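Local coordinates for protein peroxiredoxin (Akkermansia muciniphila, PDB 6KHX) that probably reduces hydrogen peroxide and organic hydroperoxides through reactive cysteines, as a typical 2-Cys peroxiredoxin of the thioredoxin fold, at residues F39-D44 and S74-F79. Numbering follows the deposited sequence.
Sequences FFYPKD and STDSEF
The ring of Y41 carries the beta carbon of S74 over one face: S74 CB stands 3.6 Å from the Y41 ring centroid and 17° off the ring normal, the geometry of a CH-pi contact shifted toward the rim. With CG between the backbone N and the carbonyl carbon (chi1 63°), the end of the Y41 side chain comes nearer S74 than its bond to CB would suggest, and its OH donates to D44 OD1 at 2.6 Å on the syn side of that carboxylate. The direct polar link between the segments runs from D44 N to D76 OD2, 2.7 Å long with an N-H...O angle of 153°. S74 OG also donates to D76 OD2, over 2.7 Å, and because the two donors arrive from opposite faces of the carboxylate plane, this oxygen is fixed from both sides. D44 OD1 and D76 OD2, 3.4 Å apart, are two acceptors and not hydrogen-bonded; D44 OD2 bonds H81 ND1. A leucine in place of Y41 would probably leave D44 OD1 without its hydroxyl donor and S74 without the aromatic face. Three waters also bridge the segments: water 1 between P42 O and T75 N, water 2 between P42 O and D76 OD1, water 3 between D44 O and D76 OD1. The segments take in the C-terminal ends of the adjacent parallel strands 35-40 and 68-74 and the loops that follow, a thioredoxin-fold arrangement, with C49 and L53 of helix 48-58 against Y41, helix 78-85 bringing H81 to Y41 and S74, and K43 salt-bridged to E78 of the second subunit.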
ATOM      1  N   PHE B  39     -36.847   3.320  21.237  1.00 25.71           N
ATOM      2  CA  PHE B  39     -36.315   2.241  22.061  1.00 28.11           C
ATOM      3  C   PHE B  39     -36.246   0.931  21.281  1.00 30.05           C
ATOM      4  O   PHE B  39     -37.169   0.571  20.543  1.00 25.32           O
ATOM      5  CB  PHE B  39     -37.119   2.066  23.378  1.00 27.28           C
ATOM      6  CG  PHE B  39     -38.482   1.460  23.204  1.00 28.08           C
ATOM      7  CD1 PHE B  39     -39.563   2.237  22.830  1.00 30.74           C
ATOM      8  CD2 PHE B  39     -38.687   0.114  23.460  1.00 28.38           C
ATOM      9  CE1 PHE B  39     -40.821   1.676  22.680  1.00 34.63           C
ATOM     10  CE2 PHE B  39     -39.944  -0.452  23.317  1.00 33.38           C
ATOM     11  CZ  PHE B  39     -41.011   0.329  22.926  1.00 35.44           C
ATOM     12  N   PHE B  40     -35.123   0.236  21.457  1.00 28.77           N
ATOM     13  CA  PHE B  40     -34.834  -1.059  20.859  1.00 31.04           C
ATOM     14  C   PHE B  40     -34.979  -2.151  21.912  1.00 34.76           C
ATOM     15  O   PHE B  40     -34.537  -1.977  23.058  1.00 37.98           O
ATOM     16  CB  PHE B  40     -33.402  -1.101  20.302  1.00 26.48           C
ATOM     17  CG  PHE B  40     -33.104  -0.048  19.267  1.00 28.61           C
ATOM     18  CD1 PHE B  40     -32.823   1.257  19.642  1.00 28.24           C
ATOM     19  CD2 PHE B  40     -33.074  -0.371  17.918  1.00 31.39           C
ATOM     20  CE1 PHE B  40     -32.542   2.223  18.695  1.00 31.71           C
ATOM     21  CE2 PHE B  40     -32.787   0.588  16.965  1.00 31.99           C
ATOM     22  CZ  PHE B  40     -32.517   1.887  17.351  1.00 27.41           C
ATOM     23  N   TYR B  41     -35.538  -3.285  21.493  1.00 29.30           N
ATOM     24  CA  TYR B  41     -35.653  -4.521  22.252  1.00 32.93           C
ATOM     25  C   TYR B  41     -35.193  -5.679  21.379  1.00 32.61           C
ATOM     26  O   TYR B  41     -35.226  -5.584  20.148  1.00 33.39           O
ATOM     27  CB  TYR B  41     -37.096  -4.757  22.728  1.00 26.65           C
ATOM     28  CG  TYR B  41     -38.094  -4.936  21.612  1.00 28.51           C
ATOM     29  CD1 TYR B  41     -38.650  -3.835  20.967  1.00 26.35           C
ATOM     30  CD2 TYR B  41     -38.490  -6.204  21.205  1.00 27.87           C
ATOM     31  CE1 TYR B  41     -39.568  -3.991  19.946  1.00 27.54           C
ATOM     32  CE2 TYR B  41     -39.407  -6.373  20.189  1.00 26.20           C
ATOM     33  CZ  TYR B  41     -39.945  -5.267  19.561  1.00 30.57           C
ATOM     34  OH  TYR B  41     -40.861  -5.436  18.541  1.00 29.81           O
ATOM     35  N   PRO B  42     -34.771  -6.809  21.990  1.00 33.61           N
ATOM     36  CA  PRO B  42     -34.123  -7.877  21.205  1.00 31.72           C
ATOM     37  C   PRO B  42     -35.022  -8.728  20.318  1.00 30.54           C
ATOM     38  O   PRO B  42     -34.703  -8.916  19.139  1.00 29.66           O
ATOM     39  CB  PRO B  42     -33.453  -8.744  22.282  1.00 32.63           C
ATOM     40  CG  PRO B  42     -34.188  -8.444  23.538  1.00 31.48           C
ATOM     41  CD  PRO B  42     -34.594  -7.009  23.440  1.00 31.99           C
ATOM     42  N   LYS B  43     -36.121  -9.268  20.844  1.00 38.13           N
ATOM     43  CA  LYS B  43     -36.857 -10.290  20.108  1.00 32.59           C
ATOM     44  C   LYS B  43     -38.356 -10.173  20.353  1.00 37.50           C
ATOM     45  O   LYS B  43     -38.789 -10.053  21.504  1.00 42.78           O
ATOM     46  CB  LYS B  43     -36.388 -11.685  20.532  1.00 35.77           C
ATOM     47  CG  LYS B  43     -35.160 -12.212  19.818  1.00 35.70           C
ATOM     48  CD  LYS B  43     -34.781 -13.573  20.376  1.00 33.09           C
ATOM     49  CE  LYS B  43     -33.350 -13.927  20.045  1.00 30.44           C
ATOM     50  NZ  LYS B  43     -32.920 -15.157  20.752  1.00 35.25           N
ATOM     51  N   ASP B  44     -39.137 -10.233  19.275  1.00 34.42           N
ATOM     52  CA  ASP B  44     -40.578 -10.423  19.390  1.00 34.23           C
ATOM     53  C   ASP B  44     -40.880 -11.772  20.037  1.00 35.64           C
ATOM     54  O   ASP B  44     -40.109 -12.727  19.917  1.00 32.55           O
ATOM     55  CB  ASP B  44     -41.254 -10.356  18.013  1.00 40.98           C
ATOM     56  CG  ASP B  44     -41.356  -8.943  17.459  1.00 36.82           C
ATOM     57  OD1 ASP B  44     -40.940  -7.987  18.142  1.00 33.43           O
ATOM     58  OD2 ASP B  44     -41.876  -8.791  16.335  1.00 36.35           O
ATOM     59  N   SER B  74     -37.104  -3.436  16.759  1.00 28.69           N
ATOM     60  CA  SER B  74     -36.297  -4.638  16.904  1.00 32.58           C
ATOM     61  C   SER B  74     -35.909  -5.112  15.513  1.00 31.87           C
ATOM     62  O   SER B  74     -36.439  -4.632  14.505  1.00 27.07           O
ATOM     63  CB  SER B  74     -37.043  -5.750  17.654  1.00 27.97           C
ATOM     64  OG  SER B  74     -37.868  -6.493  16.767  1.00 29.94           O
ATOM     65  N   THR B  75     -34.997  -6.086  15.459  1.00 29.56           N
ATOM     66  CA  THR B  75     -34.538  -6.616  14.183  1.00 30.97           C
ATOM     67  C   THR B  75     -35.446  -7.710  13.637  1.00 32.44           C
ATOM     68  O   THR B  75     -35.063  -8.391  12.681  1.00 33.70           O
ATOM     69  CB  THR B  75     -33.095  -7.133  14.283  1.00 32.52           C
ATOM     70  OG1 THR B  75     -32.999  -8.162  15.275  1.00 36.49           O
ATOM     71  CG2 THR B  75     -32.144  -6.000  14.633  1.00 31.37           C
ATOM     72  N   ASP B  76     -36.623  -7.907  14.232  1.00 30.73           N
ATOM     73  CA  ASP B  76     -37.628  -8.799  13.674  1.00 31.27           C
ATOM     74  C   ASP B  76     -38.327  -8.144  12.486  1.00 32.54           C
ATOM     75  O   ASP B  76     -38.304  -6.922  12.309  1.00 31.52           O
ATOM     76  CB  ASP B  76     -38.658  -9.179  14.733  1.00 32.90           C
ATOM     77  CG  ASP B  76     -38.029  -9.843  15.931  1.00 36.08           C
ATOM     78  OD1 ASP B  76     -37.537 -10.985  15.792  1.00 36.57           O
ATOM     79  OD2 ASP B  76     -38.002  -9.213  17.005  1.00 34.79           O
ATOM     80  N   SER B  77     -38.964  -8.977  11.669  1.00 33.06           N
ATOM     81  CA  SER B  77     -39.674  -8.482  10.501  1.00 32.06           C
ATOM     82  C   SER B  77     -40.958  -7.750  10.899  1.00 35.88           C
ATOM     83  O   SER B  77     -41.468  -7.876  12.017  1.00 35.94           O
ATOM     84  CB  SER B  77     -40.010  -9.632   9.555  1.00 33.51           C
ATOM     85  OG  SER B  77     -41.215 -10.271   9.944  1.00 37.69           O
ATOM     86  N   GLU B  78     -41.492  -6.987   9.945  1.00 31.47           N
ATOM     87  CA  GLU B  78     -42.770  -6.319  10.156  1.00 33.04           C
ATOM     88  C   GLU B  78     -43.902  -7.326  10.323  1.00 38.81           C
ATOM     89  O   GLU B  78     -44.912  -7.022  10.968  1.00 38.35           O
ATOM     90  CB  GLU B  78     -43.065  -5.368   8.990  1.00 36.19           C
ATOM     91  CG  GLU B  78     -43.380  -6.044   7.644  1.00 32.21           C
ATOM     92  CD  GLU B  78     -42.131  -6.507   6.879  1.00 37.11           C
ATOM     93  OE1 GLU B  78     -41.040  -6.600   7.482  1.00 36.15           O
ATOM     94  OE2 GLU B  78     -42.238  -6.770   5.663  1.00 33.48           O
ATOM     95  N   PHE B  79     -43.755  -8.525   9.752  1.00 38.22           N
ATOM     96  CA  PHE B  79     -44.781  -9.549   9.903  1.00 38.61           C
ATOM     97  C   PHE B  79     -44.757 -10.194  11.286  1.00 42.24           C
ATOM     98  O   PHE B  79     -45.813 -10.522  11.831  1.00 42.66           O
ATOM     99  CB  PHE B  79     -44.639 -10.602   8.805  1.00 34.78           C
ATOM    100  CG  PHE B  79     -45.155 -10.148   7.472  1.00 37.71           C
ATOM    101  CD1 PHE B  79     -44.350  -9.436   6.601  1.00 41.77           C
ATOM    102  CD2 PHE B  79     -46.465 -10.414   7.099  1.00 41.17           C
ATOM    103  CE1 PHE B  79     -44.839  -9.012   5.376  1.00 42.73           C
ATOM    104  CE2 PHE B  79     -46.956  -9.993   5.877  1.00 36.82           C
ATOM    105  CZ  PHE B  79     -46.145  -9.290   5.017  1.00 37.90           C
TER
HETATM  106  O   HOH W   1     -33.239  -7.063  17.677  1.00 29.57           O
HETATM  107  O   HOH W   2     -34.939 -10.744  16.984  1.00 36.29           O
HETATM  108  O   HOH W   3     -38.277 -12.701  17.867  1.00 32.36           O